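Local structure of 2-hydroxyhepta-2,4-diene-1,7-dioate isomerase (Mycobacterium marinum, 3QDF) at residues S65-V70 and L231-T236; V103-P108 and G257-P262; P117-G122 and A238-I243; E121-I126 and G150-A155. The protein probably acts as a metal-dependent isomerase or hydrolase of the fumarylacetoacetate hydrolase family and carries bound zinc. All blocks are in the same frame, centred on the assembly; numbering follows the deposited sequence.

Interaction 1: S65-V70 and L231-T236; sequences SKVVCV and LILTGT
Val-68 and Ile-232 lie abreast in the middle of a parallel beta pairing, in which strand 67-70 runs beside strand 231-233 with 19° between their directions. The backbones are joined by the staggered ladder of a parallel sheet. Val-68 N donates to Leu-231 O, Leu-233 N to Val-68 O and Val-70 N to Leu-233 O, each at 2.8 Å. Val-68 O is doubly engaged, because the CA of Ile-232 also comes to 3.0 Å from it in a CA-H...O contact.

The tight part is the face bearing Val-67, Cys-69, Leu-231 and Leu-233. Here Leu-233 is packed by two residues: its CG rests 3.9 Å from Val-67 CG1, and its CD1 is 3.8 Å from Cys-69 SG. Turning SG away from the carbonyl carbon (chi1 -52°) lays the sulfur along the leucine branch, and the same leucine packs on the zinc ligand Glu-123. The face of Val-68 and Ile-232 is closed by Ile-216 and Ile-220 of helix 213-223, while strands 94-97 and 118-128 flank the pair.

The contact slackens where the chain enters it. The bond from Leu-231 N to Lys-66 O stretches to 3.2 Å, and Lys-66, partly exposed, turns its amine to a salt bridge with Asp-230. Past Leu-233 the regular ladder stops; Thr-234 OG1 bonds to Leu-124 O, and the final link to strand 67-70 is Gly-235 CA, 3.5 Å from Val-70 O.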
loop_
_atom_site.group_PDB
_atom_site.type_symbol
_atom_site.label_atom_id
_atom_site.label_comp_id
_atom_site.label_asym_id
_atom_site.label_seq_id
_atom_site.Cartn_x
_atom_site.Cartn_y
_atom_site.Cartn_z
ATOM N N SER A 65 -8.440 9.227 1.533
ATOM C CA SER A 65 -8.850 10.135 2.595
ATOM C C SER A 65 -8.295 9.681 3.938
ATOM O O SER A 65 -8.056 10.501 4.842
ATOM C CB SER A 65 -10.380 10.286 2.674
ATOM O OG SER A 65 -10.986 9.188 3.367
ATOM N N LYS A 66 -8.106 8.377 4.084
ATOM C CA LYS A 66 -7.541 7.839 5.310
ATOM C C LYS A 66 -6.927 6.501 5.017
ATOM O O LYS A 66 -7.278 5.847 4.048
ATOM C CB LYS A 66 -8.588 7.712 6.429
ATOM C CG LYS A 66 -9.813 6.805 6.065
ATOM C CD LYS A 66 -10.747 6.749 7.293
ATOM C CE LYS A 66 -12.074 6.042 7.016
ATOM N NZ LYS A 66 -12.899 6.826 6.019
ATOM N N VAL A 67 -6.013 6.104 5.890
ATOM C CA VAL A 67 -5.366 4.820 5.811
ATOM C C VAL A 67 -5.703 4.079 7.089
ATOM O O VAL A 67 -5.254 4.474 8.161
ATOM C CB VAL A 67 -3.821 5.002 5.682
ATOM C CG1 VAL A 67 -3.118 3.639 5.582
ATOM C CG2 VAL A 67 -3.490 5.894 4.472
ATOM N N VAL A 68 -6.503 3.018 6.994
ATOM C CA VAL A 68 -6.895 2.267 8.202
ATOM C C VAL A 68 -6.012 1.035 8.195
ATOM O O VAL A 68 -5.764 0.454 7.132
ATOM C CB VAL A 68 -8.390 1.877 8.217
ATOM C CG1 VAL A 68 -8.824 1.445 9.624
ATOM C CG2 VAL A 68 -9.267 3.042 7.765
ATOM N N CYS A 69 -5.500 0.653 9.360
ATOM C CA CYS A 69 -4.501 -0.390 9.436
ATOM C C CYS A 69 -4.810 -1.411 10.512
ATOM O O CYS A 69 -5.403 -1.100 11.551
ATOM C CB CYS A 69 -3.137 0.198 9.759
ATOM S SG CYS A 69 -2.617 1.530 8.717
ATOM N N VAL A 70 -4.323 -2.626 10.290
ATOM C CA VAL A 70 -4.551 -3.712 11.211
ATOM C C VAL A 70 -3.222 -4.029 11.916
ATOM O O VAL A 70 -2.173 -4.092 11.273
ATOM C CB VAL A 70 -5.145 -4.938 10.460
ATOM C CG1 VAL A 70 -5.344 -6.121 11.404
ATOM C CG2 VAL A 70 -6.487 -4.555 9.793
ATOM N N LEU A 231 -7.450 3.426 1.915
ATOM C CA LEU A 231 -6.518 2.327 1.973
ATOM C C LEU A 231 -6.669 1.593 3.274
ATOM O O LEU A 231 -6.880 2.211 4.322
ATOM C CB LEU A 231 -5.111 2.888 1.920
ATOM C CG LEU A 231 -4.541 3.073 0.528
ATOM C CD1 LEU A 231 -3.450 4.166 0.608
ATOM C CD2 LEU A 231 -3.970 1.705 0.074
ATOM N N ILE A 232 -6.580 0.266 3.208
ATOM C CA ILE A 232 -6.517 -0.549 4.398
ATOM C C ILE A 232 -5.242 -1.402 4.355
ATOM O O ILE A 232 -5.077 -2.239 3.452
ATOM C CB ILE A 232 -7.747 -1.481 4.547
ATOM C CG1 ILE A 232 -9.056 -0.665 4.665
ATOM C CG2 ILE A 232 -7.560 -2.387 5.774
ATOM C CD1 ILE A 232 -10.320 -1.503 4.507
ATOM N N LEU A 233 -4.348 -1.192 5.326
ATOM C CA LEU A 233 -3.154 -2.045 5.478
ATOM C C LEU A 233 -3.478 -3.224 6.388
ATOM O O LEU A 233 -3.871 -3.033 7.549
ATOM C CB LEU A 233 -1.979 -1.249 6.031
ATOM C CG LEU A 233 -1.528 0.043 5.331
ATOM C CD1 LEU A 233 -0.197 0.513 5.991
ATOM C CD2 LEU A 233 -1.375 -0.141 3.815
ATOM N N THR A 234 -3.265 -4.432 5.886
ATOM C CA THR A 234 -3.818 -5.639 6.508
ATOM C C THR A 234 -2.887 -6.378 7.482
ATOM O O THR A 234 -3.198 -7.496 7.919
ATOM C CB THR A 234 -4.326 -6.611 5.452
ATOM O OG1 THR A 234 -3.223 -7.128 4.699
ATOM C CG2 THR A 234 -5.319 -5.908 4.499
ATOM N N GLY A 235 -1.767 -5.747 7.833
ATOM C CA GLY A 235 -0.851 -6.302 8.843
ATOM C C GLY A 235 0.385 -6.843 8.158
ATOM O O GLY A 235 0.393 -7.023 6.940
ATOM N N THR A 236 1.434 -7.075 8.939
ATOM C CA THR A 236 2.703 -7.508 8.405
ATOM C C THR A 236 3.088 -8.880 8.991
ATOM O O THR A 236 2.806 -9.161 10.185
ATOM C CB THR A 236 3.814 -6.444 8.690
ATOM O OG1 THR A 236 4.928 -6.640 7.803
ATOM C CG2 THR A 236 4.310 -6.514 10.156
#

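Interaction 2: V103-P108 and G257-P262. With EDO (1,2-ethanediol), chain E.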
loop_
_atom_site.group_PDB
_atom_site.type_symbol
_atom_site.label_atom_id
_atom_site.label_comp_id
_atom_site.label_asym_id
_atom_site.label_seq_id
_atom_site.Cartn_x
_atom_site.Cartn_y
_atom_site.Cartn_z
ATOM N N VAL A 103 3.551 8.074 0.486
ATOM C CA VAL A 103 4.357 8.430 -0.696
ATOM C C VAL A 103 4.215 7.306 -1.710
ATOM O O VAL A 103 3.829 6.198 -1.342
ATOM C CB VAL A 103 5.866 8.629 -0.378
ATOM C CG1 VAL A 103 6.063 9.824 0.536
ATOM C CG2 VAL A 103 6.477 7.374 0.232
ATOM N N GLY A 104 4.541 7.604 -2.970
ATOM C CA GLY A 104 4.498 6.610 -4.016
ATOM C C GLY A 104 5.788 5.830 -4.154
ATOM O O GLY A 104 6.714 5.967 -3.341
ATOM N N PRO A 105 5.850 4.965 -5.178
ATOM C CA PRO A 105 7.040 4.202 -5.490
ATOM C C PRO A 105 8.244 5.104 -5.694
ATOM O O PRO A 105 8.104 6.190 -6.277
ATOM C CB PRO A 105 6.698 3.544 -6.829
ATOM C CG PRO A 105 5.274 3.511 -6.880
ATOM C CD PRO A 105 4.727 4.627 -6.064
ATOM N N ASN A 106 9.395 4.660 -5.186
ATOM C CA ASN A 106 10.700 5.310 -5.397
ATOM C C ASN A 106 10.885 6.643 -4.667
ATOM O O ASN A 106 11.904 7.307 -4.829
ATOM C CB ASN A 106 11.023 5.447 -6.907
ATOM C CG ASN A 106 10.809 4.140 -7.676
ATOM O OD1 ASN A 106 9.914 4.036 -8.522
ATOM N ND2 ASN A 106 11.620 3.146 -7.382
ATOM N N VAL A 107 9.920 7.028 -3.838
ATOM C CA VAL A 107 10.053 8.262 -3.061
ATOM C C VAL A 107 10.731 7.911 -1.734
ATOM O O VAL A 107 10.369 6.900 -1.126
ATOM C CB VAL A 107 8.689 8.934 -2.818
ATOM C CG1 VAL A 107 8.851 10.197 -1.962
ATOM C CG2 VAL A 107 8.027 9.297 -4.173
ATOM N N PRO A 108 11.737 8.724 -1.298
ATOM C CA PRO A 108 12.434 8.382 -0.054
ATOM C C PRO A 108 11.541 8.369 1.206
ATOM O O PRO A 108 10.664 9.210 1.360
ATOM C CB PRO A 108 13.531 9.470 0.065
ATOM C CG PRO A 108 13.746 9.974 -1.343
ATOM C CD PRO A 108 12.350 9.876 -1.987
ATOM N N GLY A 257 3.160 -6.876 -7.759
ATOM C CA GLY A 257 4.400 -6.262 -8.199
ATOM C C GLY A 257 5.285 -5.975 -7.017
ATOM O O GLY A 257 5.222 -6.666 -5.986
ATOM N N THR A 258 6.090 -4.937 -7.163
ATOM C CA THR A 258 7.086 -4.603 -6.174
ATOM C C THR A 258 7.008 -3.116 -5.868
ATOM O O THR A 258 7.047 -2.278 -6.776
ATOM C CB THR A 258 8.496 -4.985 -6.683
ATOM O OG1 THR A 258 8.540 -6.405 -6.883
ATOM C CG2 THR A 258 9.591 -4.586 -5.684
ATOM N N LEU A 259 6.892 -2.815 -4.575
ATOM C CA LEU A 259 6.987 -1.462 -4.075
ATOM C C LEU A 259 8.389 -1.240 -3.503
ATOM O O LEU A 259 8.777 -1.926 -2.564
ATOM C CB LEU A 259 5.907 -1.217 -3.003
ATOM C CG LEU A 259 5.932 0.098 -2.199
ATOM C CD1 LEU A 259 5.731 1.309 -3.084
ATOM C CD2 LEU A 259 4.832 0.073 -1.158
ATOM N N THR A 260 9.121 -0.271 -4.068
ATOM C CA THR A 260 10.507 0.009 -3.689
ATOM C C THR A 260 10.692 1.452 -3.269
ATOM O O THR A 260 10.248 2.353 -3.972
ATOM C CB THR A 260 11.465 -0.279 -4.867
ATOM O OG1 THR A 260 11.321 -1.643 -5.259
ATOM C CG2 THR A 260 12.909 -0.014 -4.494
ATOM N N ASN A 261 11.353 1.667 -2.136
ATOM C CA ASN A 261 11.650 3.007 -1.648
ATOM C C ASN A 261 13.023 3.121 -1.043
ATOM O O ASN A 261 13.414 2.274 -0.225
ATOM C CB ASN A 261 10.652 3.463 -0.580
ATOM C CG ASN A 261 9.250 3.449 -1.076
ATOM O OD1 ASN A 261 8.562 2.406 -1.032
ATOM N ND2 ASN A 261 8.798 4.592 -1.555
ATOM N N PRO A 262 13.749 4.198 -1.410
ATOM C CA PRO A 262 14.985 4.463 -0.703
ATOM C C PRO A 262 14.700 5.029 0.705
ATOM O O PRO A 262 13.551 5.372 1.030
ATOM C CB PRO A 262 15.708 5.475 -1.615
ATOM C CG PRO A 262 14.620 6.200 -2.345
ATOM C CD PRO A 262 13.417 5.247 -2.396
HETATM C C1 EDO E . 8.101 -1.975 -9.981
HETATM O O1 EDO E . 7.323 -0.775 -10.109
HETATM C C2 EDO E . 7.385 -3.080 -10.755
HETATM O O2 EDO E . 6.593 -3.930 -9.906
#
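Asn-261 reaches from strand 257-265 into a type II beta turn running from Gly-104 to Val-107, and its amide holds two carbonyls of that turn at once. Asn-261 CB already lies 3.5 Å from Val-107 O. With CG swung beside the backbone N (chi1 -58°), the next carbon stays near the same oxygen, Asn-261 CG being 3.6 Å from Val-107 O. At the tip, ND2 gives a nearly straight bond (165°) to Val-107 O at 2.8 Å, meeting a lone pair in the carbonyl plane. The same nitrogen donates to Gly-104 O at 3.1 Å, a more bent bond at 137°. Both acceptors lie close to the amide plane, which fixes how the flat group is rotated; Val-103 CG2 packs against ND2 as well.

The turn's own bond, from Val-107 N to Gly-104 O, is weak at 3.4 Å, so the asparagine supplements it from outside. Pro-105 and Asn-106 form the two central positions of the turn, and Asn-106 N donates to Thr-260 O at 2.7 Å. Apolar contacts add to this: Leu-259 CD1 is 4.0 Å from Pro-105 CA, and beyond the turn Pro-108 CG is 4.0 Å from Pro-262 CG.

In the fold, the turn bridges strands 102-103 and 109-111. Strand 248-253 pairs with 257-265 through Leu-259 and Asn-261, strand 109-111 bonds to Pro-262, and Pro-176 of strand 175-182 touches Val-103, Leu-259 and Asn-261.

Interaction 3: P117-G122 and A238-I243. With ZN (zinc ion), chain B; EDO (1,2-ethanediol), chain D.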
loop_
_atom_site.group_PDB
_atom_site.type_symbol
_atom_site.label_atom_id
_atom_site.label_comp_id
_atom_site.label_asym_id
_atom_site.label_seq_id
_atom_site.Cartn_x
_atom_site.Cartn_y
_atom_site.Cartn_z
ATOM N N PRO A 117 14.751 2.325 16.952
ATOM C CA PRO A 117 14.784 1.839 15.570
ATOM C C PRO A 117 13.491 2.150 14.780
ATOM O O PRO A 117 12.389 1.999 15.310
ATOM C CB PRO A 117 14.917 0.324 15.747
ATOM C CG PRO A 117 14.206 0.033 17.054
ATOM C CD PRO A 117 14.443 1.252 17.922
ATOM N N VAL A 118 13.641 2.581 13.529
ATOM C CA VAL A 118 12.506 2.677 12.608
ATOM C C VAL A 118 12.422 1.397 11.762
ATOM O O VAL A 118 13.401 1.007 11.125
ATOM C CB VAL A 118 12.582 3.931 11.685
ATOM C CG1 VAL A 118 11.351 3.996 10.767
ATOM C CG2 VAL A 118 12.685 5.206 12.512
ATOM N N HIS A 119 11.251 0.765 11.764
ATOM C CA HIS A 119 11.021 -0.489 11.050
ATOM C C HIS A 119 10.206 -0.304 9.785
ATOM O O HIS A 119 9.292 0.530 9.740
ATOM C CB HIS A 119 10.274 -1.493 11.947
ATOM C CG HIS A 119 11.137 -2.133 12.988
ATOM N ND1 HIS A 119 10.771 -3.285 13.648
ATOM C CD2 HIS A 119 12.359 -1.794 13.472
ATOM C CE1 HIS A 119 11.723 -3.624 14.506
ATOM N NE2 HIS A 119 12.699 -2.735 14.418
ATOM N N PHE A 120 10.531 -1.110 8.776
ATOM C CA PHE A 120 9.650 -1.346 7.639
ATOM C C PHE A 120 8.594 -2.370 8.085
ATOM O O PHE A 120 8.798 -3.108 9.057
ATOM C CB PHE A 120 10.438 -1.895 6.444
ATOM C CG PHE A 120 11.067 -3.244 6.713
ATOM C CD1 PHE A 120 10.316 -4.411 6.618
ATOM C CD2 PHE A 120 12.398 -3.337 7.139
ATOM C CE1 PHE A 120 10.884 -5.645 6.902
ATOM C CE2 PHE A 120 12.969 -4.573 7.429
ATOM C CZ PHE A 120 12.208 -5.726 7.310
ATOM N N GLU A 121 7.464 -2.403 7.394
ATOM C CA GLU A 121 6.501 -3.487 7.541
ATOM C C GLU A 121 5.812 -3.643 6.199
ATOM O O GLU A 121 4.986 -2.816 5.842
ATOM C CB GLU A 121 5.431 -3.180 8.605
ATOM C CG GLU A 121 5.920 -3.054 10.061
ATOM C CD GLU A 121 4.768 -2.964 11.063
ATOM O OE1 GLU A 121 4.979 -3.139 12.292
ATOM O OE2 GLU A 121 3.633 -2.741 10.621
ATOM N N GLY A 122 6.137 -4.719 5.480
ATOM C CA GLY A 122 5.494 -5.016 4.193
ATOM C C GLY A 122 4.104 -5.551 4.421
ATOM O O GLY A 122 3.922 -6.449 5.242
ATOM N N ALA A 238 6.009 -12.014 10.038
ATOM C CA ALA A 238 7.261 -12.060 10.795
ATOM C C ALA A 238 8.419 -11.451 9.963
ATOM O O ALA A 238 8.376 -11.409 8.712
ATOM C CB ALA A 238 7.577 -13.517 11.201
ATOM N N GLY A 239 9.436 -10.969 10.664
ATOM C CA GLY A 239 10.674 -10.524 10.032
ATOM C C GLY A 239 10.830 -9.024 9.917
ATOM O O GLY A 239 11.729 -8.545 9.195
ATOM N N VAL A 240 9.974 -8.272 10.619
ATOM C CA VAL A 240 10.121 -6.807 10.678
ATOM C C VAL A 240 11.522 -6.456 11.150
ATOM O O VAL A 240 12.100 -7.194 11.932
ATOM C CB VAL A 240 9.049 -6.102 11.593
ATOM C CG1 VAL A 240 7.688 -6.186 10.947
ATOM C CG2 VAL A 240 9.011 -6.715 13.037
ATOM N N GLY A 241 12.061 -5.337 10.676
ATOM C CA GLY A 241 13.395 -4.901 11.074
ATOM C C GLY A 241 13.728 -3.452 10.724
ATOM O O GLY A 241 12.934 -2.768 10.071
ATOM N N PRO A 242 14.906 -2.980 11.162
ATOM C CA PRO A 242 15.266 -1.565 11.070
ATOM C C PRO A 242 15.643 -1.125 9.663
ATOM O O PRO A 242 16.146 -1.926 8.860
ATOM C CB PRO A 242 16.476 -1.442 12.014
ATOM C CG PRO A 242 17.111 -2.803 11.980
ATOM C CD PRO A 242 15.956 -3.781 11.833
ATOM N N ILE A 243 15.377 0.142 9.370
ATOM C CA ILE A 243 15.877 0.774 8.159
ATOM C C ILE A 243 16.707 1.991 8.571
ATOM O O ILE A 243 16.451 2.603 9.611
ATOM C CB ILE A 243 14.740 1.143 7.163
ATOM C CG1 ILE A 243 13.623 1.937 7.858
ATOM C CG2 ILE A 243 14.187 -0.119 6.475
ATOM C CD1 ILE A 243 12.515 2.450 6.896
HETATM ZN ZN ZN B . 1.404 -2.677 10.173
HETATM C C1 EDO D . 1.222 -3.015 13.057
HETATM O O1 EDO D . 1.116 -3.878 11.903
HETATM C C2 EDO D . 2.032 -3.625 14.209
HETATM O O2 EDO D . 2.904 -2.630 14.789
HETATM O O HOH W 1 16.126 2.973 12.357
HETATM O O HOH W 2 -0.796 -2.519 9.614
#
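The ring of His-119 carries Gly-241 over one face, the glycine CA standing 3.9 Å from the ring centroid and 1° off its normal, a CH-pi contact. Phe-120 takes Gly-241 N over one face of its own ring and meets Ile-243 CG2 at the edge, 3.7 Å from Phe-120 CD2. Gly-241 thus lies between the two rings, and having no side chain it lets the phenylalanine ring settle on its backbone. The benzyl group gets there because CG is wedged between the backbone N and the carbonyl carbon (chi1 63°).

The two segments pair in antiparallel fashion, firmly at one step and more slackly at the next. Ile-243 N donates to Val-118 O at 2.8 Å, whereas Phe-120 N to Gly-241 O is longer at 3.2 Å. A water joins Val-118 N to Ile-243 O, at 2.8 Å from each of these atoms.

Further along, Val-240 CG1 lies 3.7 Å from Glu-121 CG, the two side chains pointing the same way. Beyond CG the carboxylate of Glu-121 divides its labour: OE2 binds zinc at 2.3 Å, while OE1 forms a salt bridge with Arg-156. The contact therefore lays one valine methyl along the stem of a metal ligand, with its charged end shared between zinc and a cation, probably steadying the carboxylate.

Interaction 4: E121-I126 and G150-A155; sequences EGELAI and GNDVSA. With ZN (zinc ion), chain B; EDO (1,2-ethanediol), chain D.
Glu-123 and Asp-152 converge on one zinc ion from an antiparallel beta pairing, and with Glu-121 they form the Glu-x-Glu and Asp metal site known from the fumarylacetoacetate hydrolase family. Glu-123 OE2 binds the zinc at 2.0 Å and Asp-152 OD2 binds it at 2.1 Å. The carboxylate planes of these two stand 87° apart, so each presents an oxygen without stacking on the other. A water at 2.3 Å from the zinc and O1 of an ethanediol, probably from the crystallisation liquor, complete five oxygen ligands.

The second shell fixes these groups. Glu-123 OE1 accepts from that water at 2.6 Å and also from Gly-235 N. Asp-152 holds its CG anti to the backbone N (chi1 -176°), which carries the carboxylate alongside that of Glu-121 to the zinc; its OD1 makes a salt bridge with Lys-97, while OD2 also takes a hydrogen bond from Lys-169. Such cations would be expected to offset the gathered negative charge.

Outside this lies the backbone. Gly-150 N donates to Glu-123 O at 2.8 Å, nearly straight, and Glu-123 N returns a bond to Gly-150 O. Asp-152 sits at the centre of an inverse gamma turn; its N bonds to Glu-121 O at 2.8 Å, and its O receives Ser-154 OG at 2.7 Å from above the carbonyl plane. Last, Asn-151 OD1 takes the N-H of Glu-121 at 2.9 Å, the donor tilted 25° from the amide carbonyl plane.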
loop_
_atom_site.group_PDB
_atom_site.type_symbol
_atom_site.label_atom_id
_atom_site.label_comp_id
_atom_site.label_asym_id
_atom_site.label_seq_id
_atom_site.Cartn_x
_atom_site.Cartn_y
_atom_site.Cartn_z
ATOM N N GLU A 121 7.464 -2.403 7.394
ATOM C CA GLU A 121 6.501 -3.487 7.541
ATOM C C GLU A 121 5.812 -3.643 6.199
ATOM O O GLU A 121 4.986 -2.816 5.842
ATOM C CB GLU A 121 5.431 -3.180 8.605
ATOM C CG GLU A 121 5.920 -3.054 10.061
ATOM C CD GLU A 121 4.768 -2.964 11.063
ATOM O OE1 GLU A 121 4.979 -3.139 12.292
ATOM O OE2 GLU A 121 3.633 -2.741 10.621
ATOM N N GLY A 122 6.137 -4.719 5.480
ATOM C CA GLY A 122 5.494 -5.016 4.193
ATOM C C GLY A 122 4.104 -5.551 4.421
ATOM O O GLY A 122 3.922 -6.449 5.242
ATOM N N GLU A 123 3.117 -4.996 3.702
ATOM C CA GLU A 123 1.716 -5.371 3.898
ATOM C C GLU A 123 0.910 -5.351 2.611
ATOM O O GLU A 123 1.067 -4.450 1.755
ATOM C CB GLU A 123 1.036 -4.431 4.911
ATOM C CG GLU A 123 1.875 -4.188 6.151
ATOM C CD GLU A 123 1.115 -3.701 7.366
ATOM O OE1 GLU A 123 -0.135 -3.484 7.326
ATOM O OE2 GLU A 123 1.810 -3.517 8.387
ATOM N N LEU A 124 0.008 -6.325 2.496
ATOM C CA LEU A 124 -1.028 -6.274 1.475
ATOM C C LEU A 124 -1.975 -5.109 1.788
ATOM O O LEU A 124 -2.437 -4.952 2.916
ATOM C CB LEU A 124 -1.797 -7.593 1.442
ATOM C CG LEU A 124 -3.036 -7.623 0.548
ATOM C CD1 LEU A 124 -2.617 -7.719 -0.938
ATOM C CD2 LEU A 124 -4.004 -8.774 0.964
ATOM N N ALA A 125 -2.264 -4.298 0.782
ATOM C CA ALA A 125 -3.173 -3.192 0.974
ATOM C C ALA A 125 -4.458 -3.379 0.164
ATOM O O ALA A 125 -4.422 -3.767 -1.015
ATOM C CB ALA A 125 -2.497 -1.899 0.599
ATOM N N ILE A 126 -5.575 -3.069 0.811
ATOM C CA ILE A 126 -6.888 -3.049 0.180
ATOM C C ILE A 126 -7.193 -1.624 -0.238
ATOM O O ILE A 126 -6.976 -0.691 0.544
ATOM C CB ILE A 126 -7.979 -3.454 1.178
ATOM C CG1 ILE A 126 -7.689 -4.831 1.779
ATOM C CG2 ILE A 126 -9.377 -3.432 0.515
ATOM C CD1 ILE A 126 -8.499 -5.118 3.073
ATOM N N GLY A 150 1.558 -1.853 0.691
ATOM C CA GLY A 150 1.895 -0.801 1.623
ATOM C C GLY A 150 3.125 -1.146 2.437
ATOM O O GLY A 150 3.447 -2.338 2.653
ATOM N N ASN A 151 3.832 -0.095 2.867
ATOM C CA ASN A 151 4.927 -0.216 3.822
ATOM C C ASN A 151 4.537 0.564 5.072
ATOM O O ASN A 151 4.596 1.815 5.090
ATOM C CB ASN A 151 6.247 0.335 3.234
ATOM C CG ASN A 151 7.472 -0.020 4.083
ATOM O OD1 ASN A 151 7.348 -0.388 5.243
ATOM N ND2 ASN A 151 8.664 0.102 3.493
ATOM N N ASP A 152 4.130 -0.165 6.116
ATOM C CA ASP A 152 3.709 0.470 7.370
ATOM C C ASP A 152 4.925 0.894 8.215
ATOM O O ASP A 152 5.286 0.253 9.234
ATOM C CB ASP A 152 2.801 -0.479 8.154
ATOM C CG ASP A 152 2.260 0.152 9.425
ATOM O OD1 ASP A 152 2.319 1.397 9.551
ATOM O OD2 ASP A 152 1.766 -0.592 10.291
ATOM N N VAL A 153 5.570 1.978 7.799
ATOM C CA VAL A 153 6.800 2.405 8.482
ATOM C C VAL A 153 6.494 2.850 9.921
ATOM O O VAL A 153 5.519 3.578 10.162
ATOM C CB VAL A 153 7.557 3.462 7.656
ATOM C CG1 VAL A 153 8.869 3.793 8.305
ATOM C CG2 VAL A 153 7.801 2.938 6.243
ATOM N N SER A 154 7.313 2.381 10.871
ATOM C CA SER A 154 6.988 2.479 12.292
ATOM C C SER A 154 8.223 2.795 13.147
ATOM O O SER A 154 9.203 2.017 13.161
ATOM C CB SER A 154 6.378 1.161 12.785
ATOM O OG SER A 154 5.362 0.685 11.901
ATOM N N ALA A 155 8.169 3.925 13.854
ATOM C CA ALA A 155 9.174 4.277 14.858
ATOM C C ALA A 155 8.888 3.506 16.160
ATOM O O ALA A 155 8.010 3.898 16.951
ATOM C CB ALA A 155 9.162 5.774 15.101
HETATM ZN ZN ZN B . 1.404 -2.677 10.173
HETATM C C1 EDO D . 1.222 -3.015 13.057
HETATM O O1 EDO D . 1.116 -3.878 11.903
HETATM C C2 EDO D . 2.032 -3.625 14.209
HETATM O O2 EDO D . 2.904 -2.630 14.789
HETATM O O HOH W 2 -0.796 -2.519 9.614
#

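How the interactions relate
Interactions 1 and 4 are buried, their centres about 8 Å apart, and strand 231-233 of interaction 1 lies next to strand 118-128 of interaction 4, Ile-232 O accepting from Ile-126 N at 2.8 Å. Interaction 3 uses the same strand 118-128 nearer the surface and shares Glu-121 and Gly-122 with interaction 4, so the zinc belongs to both. Interaction 2 is partly buried and metal-free, built on a second sheet; it touches interaction 4 through Leu-259 on Gly-150. The chemistry follows place: aliphatic side chains and a regular ladder in interaction 1, carboxylates and cations round a metal in interaction 4, aromatic rings on a glycine in interaction 3, and an amide holding a turn in interaction 2.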